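Local structure of protein similar to metal-dependent hydrolase (Staphylococcus aureus subsp. aureus Mu50, 3ESH) at residues His110-Ala114 against Phe249-Glu253; Asn12-Met18 against Phe79-Ser85; Lys70-Gln75 against Trp153-Lys157. The protein is probably a metal-dependent hydrolase of the metallo-beta-lactamase superfamily, its substrate unspecified. All coordinates share one frame; numbering follows the deposited sequence.

In the fold
Contact 1 lies deepest, its centre about 4 Å from the centre of the chain. There the short helix 111-114 meets the loop between strands 246-248 and 255-259, and its chemistry is a cluster of histidine, tyrosine and aspartate. Contacts 2 and 3 sit farther out, about 14 and 18 Å from that centre, both partly buried. They hold opposite ends of the same helix, 73-78: contact 3 its start, contact 2 the turn that leaves it. Lysines and amides serve both, but contact 2 adds a salt bridge and contact 3 an amide laid on an indole. All three meet through the rings of Phe111, Phe79 and Trp153, contacts 2 and 3 also through Leu71 and Val81.

Contact 1 (His110-Ala114 against Phe249-Glu253); sequences HFDHA and FYHDE
Tyr250 reaches from the 249-253 loop to the short helix of His110-Ala114, and its side chain is the one to follow. CB leads off with CG anti to the backbone N (chi1 175°), which sends the ring straight at the helix. Along one long side, CD2 and CE2 lie over one face of the His113 imidazole, CE2 above its centre. The two rings make an offset stack, with centroids 4.4 Å apart and planes 17° from parallel. At the tip, Tyr250 OH donates to the backbone carbonyl Asp112 O at 2.7 Å, approaching in the carbonyl plane on a lone pair. The phenol is thus held at its end by this bond and on its face by the stack; Tyr250 OH also lies 3.5 Å from His113 CA.

Next along the loop, His251 comes in at about a right angle to Asp112. Its NE2 makes a weak, bent hydrogen bond of 3.2 Å to Asp112 OD2, with carboxylate and ring almost in one plane. On the far side of that imidazole, His251 ND1 donates to Pro47 O, which fixes the rotation of the ring. Tyr250 CD2 also lies over the centre of one His251 face, 3.5 Å above its plane, and the His113 ring stands nearly perpendicular to that of His251.

His110, Asp112 and His113, with His108 just before them, form the HxHxDH signature of the metallo-beta-lactamase fold. No metal is modelled here, but His110, His185 and Asp206 face one vacant point, consistent with an empty metal site.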
loop_
_atom_site.group_PDB
_atom_site.type_symbol
_atom_site.label_atom_id
_atom_site.label_comp_id
_atom_site.label_asym_id
_atom_site.label_seq_id
_atom_site.Cartn_x
_atom_site.Cartn_y
_atom_site.Cartn_z
ATOM N N HIS A 110 1.459 -8.879 24.139
ATOM C CA HIS A 110 0.527 -9.962 24.456
ATOM C C HIS A 110 0.595 -10.209 25.980
ATOM O O HIS A 110 1.600 -9.880 26.621
ATOM C CB HIS A 110 0.903 -11.207 23.648
ATOM C CG HIS A 110 0.537 -11.107 22.201
ATOM N ND1 HIS A 110 0.936 -12.036 21.266
ATOM C CD2 HIS A 110 -0.209 -10.200 21.531
ATOM C CE1 HIS A 110 0.451 -11.703 20.085
ATOM N NE2 HIS A 110 -0.248 -10.594 20.217
ATOM N N PHE A 111 -0.460 -10.774 26.560
ATOM C CA PHE A 111 -0.496 -10.978 28.006
ATOM C C PHE A 111 0.643 -11.834 28.557
ATOM O O PHE A 111 1.168 -11.552 29.633
ATOM C CB PHE A 111 -1.842 -11.572 28.441
ATOM C CG PHE A 111 -1.914 -13.066 28.323
ATOM C CD1 PHE A 111 -2.310 -13.668 27.136
ATOM C CD2 PHE A 111 -1.573 -13.875 29.403
ATOM C CE1 PHE A 111 -2.370 -15.059 27.025
ATOM C CE2 PHE A 111 -1.626 -15.263 29.312
ATOM C CZ PHE A 111 -2.026 -15.860 28.120
ATOM N N ASP A 112 1.026 -12.873 27.825
ATOM C CA ASP A 112 2.102 -13.741 28.278
ATOM C C ASP A 112 3.423 -12.976 28.425
ATOM O O ASP A 112 4.370 -13.477 29.014
ATOM C CB ASP A 112 2.265 -14.943 27.322
ATOM C CG ASP A 112 2.260 -14.543 25.847
ATOM O OD1 ASP A 112 1.331 -13.816 25.425
ATOM O OD2 ASP A 112 3.186 -14.975 25.095
ATOM N N HIS A 113 3.471 -11.752 27.918
ATOM C CA HIS A 113 4.686 -10.937 27.997
ATOM C C HIS A 113 4.531 -9.643 28.802
ATOM O O HIS A 113 5.495 -9.165 29.392
ATOM C CB HIS A 113 5.182 -10.550 26.589
ATOM C CG HIS A 113 5.671 -11.708 25.761
ATOM N ND1 HIS A 113 4.862 -12.766 25.396
ATOM C CD2 HIS A 113 6.884 -11.967 25.224
ATOM C CE1 HIS A 113 5.555 -13.628 24.673
ATOM N NE2 HIS A 113 6.786 -13.168 24.553
ATOM N N ALA A 114 3.321 -9.090 28.836
ATOM C CA ALA A 114 3.094 -7.818 29.517
ATOM C C ALA A 114 2.305 -7.806 30.827
ATOM O O ALA A 114 2.259 -6.785 31.507
ATOM C CB ALA A 114 2.456 -6.851 28.536
ATOM N N PHE A 249 16.007 -17.505 24.436
ATOM C CA PHE A 249 14.600 -17.858 24.443
ATOM C C PHE A 249 13.875 -17.408 25.690
ATOM O O PHE A 249 14.456 -17.309 26.765
ATOM C CB PHE A 249 14.453 -19.359 24.258
ATOM C CG PHE A 249 14.915 -19.833 22.916
ATOM C CD1 PHE A 249 14.083 -19.700 21.795
ATOM C CD2 PHE A 249 16.209 -20.340 22.748
ATOM C CE1 PHE A 249 14.533 -20.062 20.531
ATOM C CE2 PHE A 249 16.663 -20.706 21.491
ATOM C CZ PHE A 249 15.826 -20.564 20.375
ATOM N N TYR A 250 12.589 -17.135 25.525
ATOM C CA TYR A 250 11.739 -16.657 26.599
ATOM C C TYR A 250 10.741 -17.744 26.951
ATOM O O TYR A 250 10.368 -17.889 28.109
ATOM C CB TYR A 250 10.998 -15.403 26.113
ATOM C CG TYR A 250 9.962 -14.814 27.056
ATOM C CD1 TYR A 250 10.313 -13.848 27.999
ATOM C CD2 TYR A 250 8.618 -15.171 26.952
ATOM C CE1 TYR A 250 9.344 -13.243 28.809
ATOM C CE2 TYR A 250 7.645 -14.573 27.753
ATOM C CZ TYR A 250 8.015 -13.609 28.677
ATOM O OH TYR A 250 7.045 -13.004 29.439
ATOM N N HIS A 251 10.331 -18.502 25.932
ATOM C CA HIS A 251 9.338 -19.571 26.070
ATOM C C HIS A 251 9.837 -21.011 26.085
ATOM O O HIS A 251 9.057 -21.916 26.397
ATOM C CB HIS A 251 8.303 -19.502 24.938
ATOM C CG HIS A 251 7.299 -18.405 25.082
ATOM N ND1 HIS A 251 6.647 -18.147 26.267
ATOM C CD2 HIS A 251 6.791 -17.542 24.175
ATOM C CE1 HIS A 251 5.774 -17.170 26.080
ATOM N NE2 HIS A 251 5.843 -16.787 24.817
ATOM N N ASP A 252 11.088 -21.257 25.719
ATOM C CA ASP A 252 11.549 -22.642 25.678
ATOM C C ASP A 252 11.739 -23.243 27.078
ATOM O O ASP A 252 12.534 -22.751 27.870
ATOM C CB ASP A 252 12.838 -22.743 24.842
ATOM C CG ASP A 252 13.077 -24.144 24.303
ATOM O OD1 ASP A 252 13.483 -24.274 23.125
ATOM O OD2 ASP A 252 12.861 -25.114 25.063
ATOM N N GLU A 253 11.013 -24.314 27.375
ATOM C CA GLU A 253 11.108 -24.949 28.687
ATOM C C GLU A 253 12.439 -25.624 28.990
ATOM O O GLU A 253 12.866 -25.646 30.141
ATOM C CB GLU A 253 9.994 -25.983 28.884
ATOM C CG GLU A 253 10.047 -27.172 27.924
ATOM C CD GLU A 253 8.950 -28.209 28.185
ATOM O OE1 GLU A 253 8.590 -28.945 27.227
ATOM O OE2 GLU A 253 8.460 -28.295 29.335
#

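Contact 2 (Asn12-Met18 against Phe79-Ser85); sequences NGGNTKM and FGVDEES
Asn15 OD1 takes two backbone N-H groups at once: Asp82 N at 3.0 Å, and Glu83 N in a straight but weak bond of 3.3 Å. Its carboxamide reaches that turn with CG lodged between the backbone N and the carbonyl carbon (chi1 77°). The other end of the amide, Asn15 ND2, gives a weak, bent bond to Asp82 OD2 at 2.8 Å and another weak one to Asn45 OD1 on the neighbouring strand. Asp82 thus has a role for each oxygen, since Asp82 OD1 forms a salt bridge of 2.7 Å with Lys17 NZ.

Bends at chi3 and chi4 fold the lysine chain back over Gly80, so that Lys17 NZ also donates to Gly80 O at 3.1 Å, from above the carbonyl plane. Gly80 packs against Lys17 CB. The backbones join where Lys17 N donates to Phe79 O at 2.7 Å. Beyond it, Met18, present as selenomethionine, packs its CE 3.6 Å from Phe79 CD1, an apolar contact, while Met18 SE lies 5.2 Å from the centroid of the Phe79 ring in an oblique Met-aromatic contact.

At the opposite end, Asn12 OD1 accepts from Gly14 N, an Asx turn leading toward the strand. Gly80, with positive phi, is the C-prime residue of the Schellman motif that ends helix 73-78; strand 15-19 thus packs against a helix C-terminus and the turn behind it.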
loop_
_atom_site.group_PDB
_atom_site.type_symbol
_atom_site.label_atom_id
_atom_site.label_comp_id
_atom_site.label_asym_id
_atom_site.label_seq_id
_atom_site.Cartn_x
_atom_site.Cartn_y
_atom_site.Cartn_z
ATOM N N ASN A 12 12.461 -16.042 36.381
ATOM C CA ASN A 12 11.243 -16.829 36.445
ATOM C C ASN A 12 10.009 -15.935 36.596
ATOM O O ASN A 12 9.591 -15.620 37.716
ATOM C CB ASN A 12 11.323 -17.785 37.630
ATOM C CG ASN A 12 10.343 -18.919 37.530
ATOM O OD1 ASN A 12 9.165 -18.712 37.263
ATOM N ND2 ASN A 12 10.825 -20.137 37.749
ATOM N N GLY A 13 9.425 -15.535 35.472
ATOM C CA GLY A 13 8.246 -14.696 35.503
ATOM C C GLY A 13 6.969 -15.507 35.424
ATOM O O GLY A 13 5.893 -14.969 35.161
ATOM N N GLY A 14 7.096 -16.809 35.651
ATOM C CA GLY A 14 5.941 -17.688 35.614
ATOM C C GLY A 14 5.938 -18.596 34.401
ATOM O O GLY A 14 6.965 -18.803 33.759
ATOM N N ASN A 15 4.772 -19.140 34.084
ATOM C CA ASN A 15 4.634 -20.030 32.942
ATOM C C ASN A 15 3.178 -20.112 32.484
ATOM O O ASN A 15 2.263 -19.708 33.193
ATOM C CB ASN A 15 5.105 -21.442 33.307
ATOM C CG ASN A 15 4.080 -22.191 34.149
ATOM O OD1 ASN A 15 3.848 -21.849 35.315
ATOM N ND2 ASN A 15 3.439 -23.197 33.556
ATOM N N THR A 16 2.986 -20.662 31.290
ATOM C CA THR A 16 1.663 -20.841 30.714
ATOM C C THR A 16 1.655 -22.130 29.892
ATOM O O THR A 16 2.683 -22.546 29.378
ATOM C CB THR A 16 1.285 -19.667 29.777
ATOM O OG1 THR A 16 2.196 -19.629 28.668
ATOM C CG2 THR A 16 1.329 -18.347 30.525
ATOM N N LYS A 17 0.498 -22.770 29.798
ATOM C CA LYS A 17 0.377 -23.977 29.011
ATOM C C LYS A 17 -0.590 -23.646 27.880
ATOM O O LYS A 17 -1.776 -23.407 28.117
ATOM C CB LYS A 17 -0.134 -25.146 29.868
ATOM C CG LYS A 17 0.885 -25.638 30.911
ATOM C CD LYS A 17 0.624 -27.086 31.380
ATOM C CE LYS A 17 -0.422 -27.191 32.477
ATOM N NZ LYS A 17 0.089 -26.632 33.768
HETATM N N MSE A 18 -0.056 -23.595 26.658
HETATM C CA MSE A 18 -0.841 -23.277 25.479
HETATM C C MSE A 18 -1.013 -24.511 24.614
HETATM O O MSE A 18 -0.151 -25.378 24.601
HETATM C CB MSE A 18 -0.146 -22.185 24.663
HETATM C CG MSE A 18 0.081 -20.878 25.365
HETATM SE SE MSE A 18 -1.553 -20.157 26.022
HETATM C CE MSE A 18 -1.139 -20.337 27.872
ATOM N N PHE A 79 -5.113 -20.972 31.351
ATOM C CA PHE A 79 -3.783 -20.789 30.772
ATOM C C PHE A 79 -2.692 -21.681 31.358
ATOM O O PHE A 79 -1.506 -21.452 31.133
ATOM C CB PHE A 79 -3.363 -19.327 30.883
ATOM C CG PHE A 79 -4.137 -18.411 29.992
ATOM C CD1 PHE A 79 -4.165 -18.618 28.621
ATOM C CD2 PHE A 79 -4.836 -17.330 30.521
ATOM C CE1 PHE A 79 -4.876 -17.761 27.785
ATOM C CE2 PHE A 79 -5.552 -16.468 29.690
ATOM C CZ PHE A 79 -5.569 -16.686 28.319
ATOM N N GLY A 80 -3.111 -22.692 32.112
ATOM C CA GLY A 80 -2.190 -23.641 32.700
ATOM C C GLY A 80 -1.029 -23.082 33.491
ATOM O O GLY A 80 0.096 -23.572 33.386
ATOM N N VAL A 81 -1.290 -22.063 34.291
ATOM C CA VAL A 81 -0.245 -21.472 35.104
ATOM C C VAL A 81 0.017 -22.371 36.319
ATOM O O VAL A 81 -0.888 -22.630 37.110
ATOM C CB VAL A 81 -0.674 -20.083 35.597
ATOM C CG1 VAL A 81 0.516 -19.328 36.134
ATOM C CG2 VAL A 81 -1.337 -19.330 34.474
ATOM N N ASP A 82 1.245 -22.853 36.465
ATOM C CA ASP A 82 1.577 -23.699 37.610
ATOM C C ASP A 82 1.967 -22.799 38.764
ATOM O O ASP A 82 1.521 -22.990 39.896
ATOM C CB ASP A 82 2.738 -24.636 37.278
ATOM C CG ASP A 82 2.453 -25.500 36.081
ATOM O OD1 ASP A 82 1.385 -26.159 36.052
ATOM O OD2 ASP A 82 3.301 -25.520 35.164
ATOM N N GLU A 83 2.811 -21.819 38.458
ATOM C CA GLU A 83 3.285 -20.857 39.438
ATOM C C GLU A 83 3.255 -19.484 38.785
ATOM O O GLU A 83 3.416 -19.364 37.576
ATOM C CB GLU A 83 4.725 -21.185 39.866
ATOM C CG GLU A 83 5.753 -21.064 38.728
ATOM C CD GLU A 83 7.191 -21.321 39.176
ATOM O OE1 GLU A 83 7.713 -20.533 39.994
ATOM O OE2 GLU A 83 7.804 -22.310 38.707
ATOM N N GLU A 84 3.029 -18.452 39.584
ATOM C CA GLU A 84 3.017 -17.094 39.073
ATOM C C GLU A 84 4.457 -16.606 39.121
ATOM O O GLU A 84 5.364 -17.349 39.508
ATOM C CB GLU A 84 2.126 -16.196 39.935
ATOM C CG GLU A 84 0.629 -16.362 39.674
ATOM C CD GLU A 84 -0.233 -15.554 40.638
ATOM O OE1 GLU A 84 -0.378 -15.965 41.813
ATOM O OE2 GLU A 84 -0.760 -14.502 40.226
ATOM N N SER A 85 4.658 -15.352 38.746
ATOM C CA SER A 85 5.981 -14.754 38.703
ATOM C C SER A 85 6.765 -14.741 40.018
ATOM O O SER A 85 6.197 -14.596 41.094
ATOM C CB SER A 85 5.859 -13.329 38.150
ATOM O OG SER A 85 7.115 -12.695 38.038
#

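Contact 3 (Lys70-Gln75 against Trp153-Lys157); sequences KLSEKQ and WDKNK
Lys155 reaches across to Lys70 and Gln75, around the start of helix 73-78. Its CG is anti to the backbone N (chi1 -177°), and a single kink at chi3 (65°) turns the chain so that Lys155 NZ donates to both Gln75 OE1 at 2.7 Å and Lys70 O at 3.2 Å. Gln75 comes from the opposite direction, extended beyond CG, and its amide lies over the six-membered ring of Trp153 with the planes only 25° apart, so it is laid on the ring rather than aiming an N-H into it; Gln75 NE2 is 3.4 Å from Trp153 CZ2. Gln75 OE1 also accepts weakly from Ser72 N, while Gln75 N bonds to Ser72 OG at 3.0 Å: a capping box at the helix start.

Lys70 instead curls at every torsion, bringing CE to 3.5 Å from Lys155 O. Its NZ bonds to Thr118 OG1, Ala115 O and a water that also meets Asn156 O.

Trp153, with NE1 tied to Ser150 O, stands between the amide on one face and Phe111 of helix 111-114 on the other. In the 3-10 turn 154-156, Lys155 bonds to the start of helix 73-78, and Asn156 touches Phe141 of helix 135-142.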
loop_
_atom_site.group_PDB
_atom_site.type_symbol
_atom_site.label_atom_id
_atom_site.label_comp_id
_atom_site.label_asym_id
_atom_site.label_seq_id
_atom_site.Cartn_x
_atom_site.Cartn_y
_atom_site.Cartn_z
ATOM N N LYS A 70 -2.306 -10.692 38.735
ATOM C CA LYS A 70 -2.857 -10.090 37.513
ATOM C C LYS A 70 -3.901 -10.946 36.793
ATOM O O LYS A 70 -4.964 -10.452 36.413
ATOM C CB LYS A 70 -1.718 -9.747 36.546
ATOM C CG LYS A 70 -0.791 -8.648 37.054
ATOM C CD LYS A 70 -1.541 -7.326 37.223
ATOM C CE LYS A 70 -1.999 -6.753 35.891
ATOM N NZ LYS A 70 -0.917 -5.993 35.229
ATOM N N LEU A 71 -3.581 -12.220 36.590
ATOM C CA LEU A 71 -4.501 -13.137 35.932
ATOM C C LEU A 71 -5.552 -13.541 36.951
ATOM O O LEU A 71 -5.251 -13.683 38.132
ATOM C CB LEU A 71 -3.766 -14.390 35.428
ATOM C CG LEU A 71 -3.020 -14.343 34.085
ATOM C CD1 LEU A 71 -2.018 -13.223 34.082
ATOM C CD2 LEU A 71 -2.326 -15.677 33.843
ATOM N N SER A 72 -6.787 -13.708 36.502
ATOM C CA SER A 72 -7.847 -14.114 37.405
ATOM C C SER A 72 -7.685 -15.600 37.697
ATOM O O SER A 72 -6.737 -16.243 37.236
ATOM C CB SER A 72 -9.212 -13.873 36.766
ATOM O OG SER A 72 -9.546 -14.940 35.894
ATOM N N GLU A 73 -8.624 -16.144 38.460
ATOM C CA GLU A 73 -8.594 -17.553 38.820
ATOM C C GLU A 73 -8.960 -18.364 37.591
ATOM O O GLU A 73 -8.401 -19.434 37.349
ATOM C CB GLU A 73 -9.601 -17.814 39.939
ATOM C CG GLU A 73 -9.048 -18.579 41.133
ATOM C CD GLU A 73 -7.727 -18.018 41.647
ATOM O OE1 GLU A 73 -7.551 -16.779 41.631
ATOM O OE2 GLU A 73 -6.871 -18.822 42.080
ATOM N N LYS A 74 -9.891 -17.840 36.804
ATOM C CA LYS A 74 -10.333 -18.510 35.600
ATOM C C LYS A 74 -9.232 -18.500 34.547
ATOM O O LYS A 74 -9.069 -19.462 33.793
ATOM C CB LYS A 74 -11.580 -17.827 35.048
ATOM C CG LYS A 74 -12.240 -18.581 33.916
ATOM C CD LYS A 74 -13.545 -17.921 33.516
ATOM C CE LYS A 74 -14.249 -18.695 32.413
ATOM N NZ LYS A 74 -15.560 -18.074 32.087
ATOM N N GLN A 75 -8.475 -17.411 34.489
ATOM C CA GLN A 75 -7.396 -17.318 33.515
ATOM C C GLN A 75 -6.212 -18.177 33.946
ATOM O O GLN A 75 -5.560 -18.787 33.110
ATOM C CB GLN A 75 -6.973 -15.860 33.321
ATOM C CG GLN A 75 -8.075 -15.005 32.713
ATOM C CD GLN A 75 -7.635 -13.589 32.435
ATOM O OE1 GLN A 75 -7.084 -12.913 33.299
ATOM N NE2 GLN A 75 -7.884 -13.125 31.222
ATOM N N TRP A 153 -4.934 -6.863 26.925
ATOM C CA TRP A 153 -5.894 -6.562 27.980
ATOM C C TRP A 153 -5.750 -5.184 28.583
ATOM O O TRP A 153 -4.630 -4.758 28.873
ATOM C CB TRP A 153 -5.765 -7.570 29.126
ATOM C CG TRP A 153 -5.727 -9.022 28.732
ATOM C CD1 TRP A 153 -6.266 -9.590 27.614
ATOM C CD2 TRP A 153 -5.229 -10.100 29.526
ATOM N NE1 TRP A 153 -6.145 -10.950 27.670
ATOM C CE2 TRP A 153 -5.512 -11.292 28.837
ATOM C CE3 TRP A 153 -4.575 -10.171 30.765
ATOM C CZ2 TRP A 153 -5.164 -12.552 29.341
ATOM C CZ3 TRP A 153 -4.231 -11.419 31.265
ATOM C CH2 TRP A 153 -4.528 -12.593 30.550
ATOM N N ASP A 154 -6.886 -4.505 28.778
ATOM C CA ASP A 154 -6.918 -3.173 29.392
ATOM C C ASP A 154 -6.297 -3.342 30.768
ATOM O O ASP A 154 -5.565 -2.483 31.261
ATOM C CB ASP A 154 -8.366 -2.693 29.579
ATOM C CG ASP A 154 -9.023 -2.283 28.279
ATOM O OD1 ASP A 154 -10.270 -2.248 28.221
ATOM O OD2 ASP A 154 -8.290 -1.980 27.319
ATOM N N LYS A 155 -6.608 -4.484 31.369
ATOM C CA LYS A 155 -6.127 -4.837 32.687
ATOM C C LYS A 155 -4.605 -4.722 32.822
ATOM O O LYS A 155 -4.080 -4.699 33.929
ATOM C CB LYS A 155 -6.583 -6.255 33.003
ATOM C CG LYS A 155 -6.223 -6.742 34.376
ATOM C CD LYS A 155 -7.023 -7.989 34.734
ATOM C CE LYS A 155 -6.677 -9.174 33.853
ATOM N NZ LYS A 155 -7.360 -10.392 34.359
ATOM N N ASN A 156 -3.908 -4.639 31.692
ATOM C CA ASN A 156 -2.445 -4.542 31.662
ATOM C C ASN A 156 -1.901 -3.133 31.445
ATOM O O ASN A 156 -0.706 -2.961 31.225
ATOM C CB ASN A 156 -1.868 -5.465 30.574
ATOM C CG ASN A 156 -1.951 -6.944 30.938
ATOM O OD1 ASN A 156 -1.753 -7.803 30.089
ATOM N ND2 ASN A 156 -2.240 -7.241 32.204
ATOM N N LYS A 157 -2.781 -2.136 31.491
ATOM C CA LYS A 157 -2.373 -0.743 31.332
ATOM C C LYS A 157 -1.818 -0.253 32.679
ATOM O O LYS A 157 -2.073 -0.882 33.712
ATOM C CB LYS A 157 -3.573 0.115 30.942
ATOM C CG LYS A 157 -4.197 -0.211 29.597
ATOM C CD LYS A 157 -4.958 0.994 29.082
ATOM C CE LYS A 157 -5.494 0.795 27.672
ATOM N NZ LYS A 157 -6.625 -0.156 27.620
HETATM O O HOH W 1 0.287 -5.269 33.000
#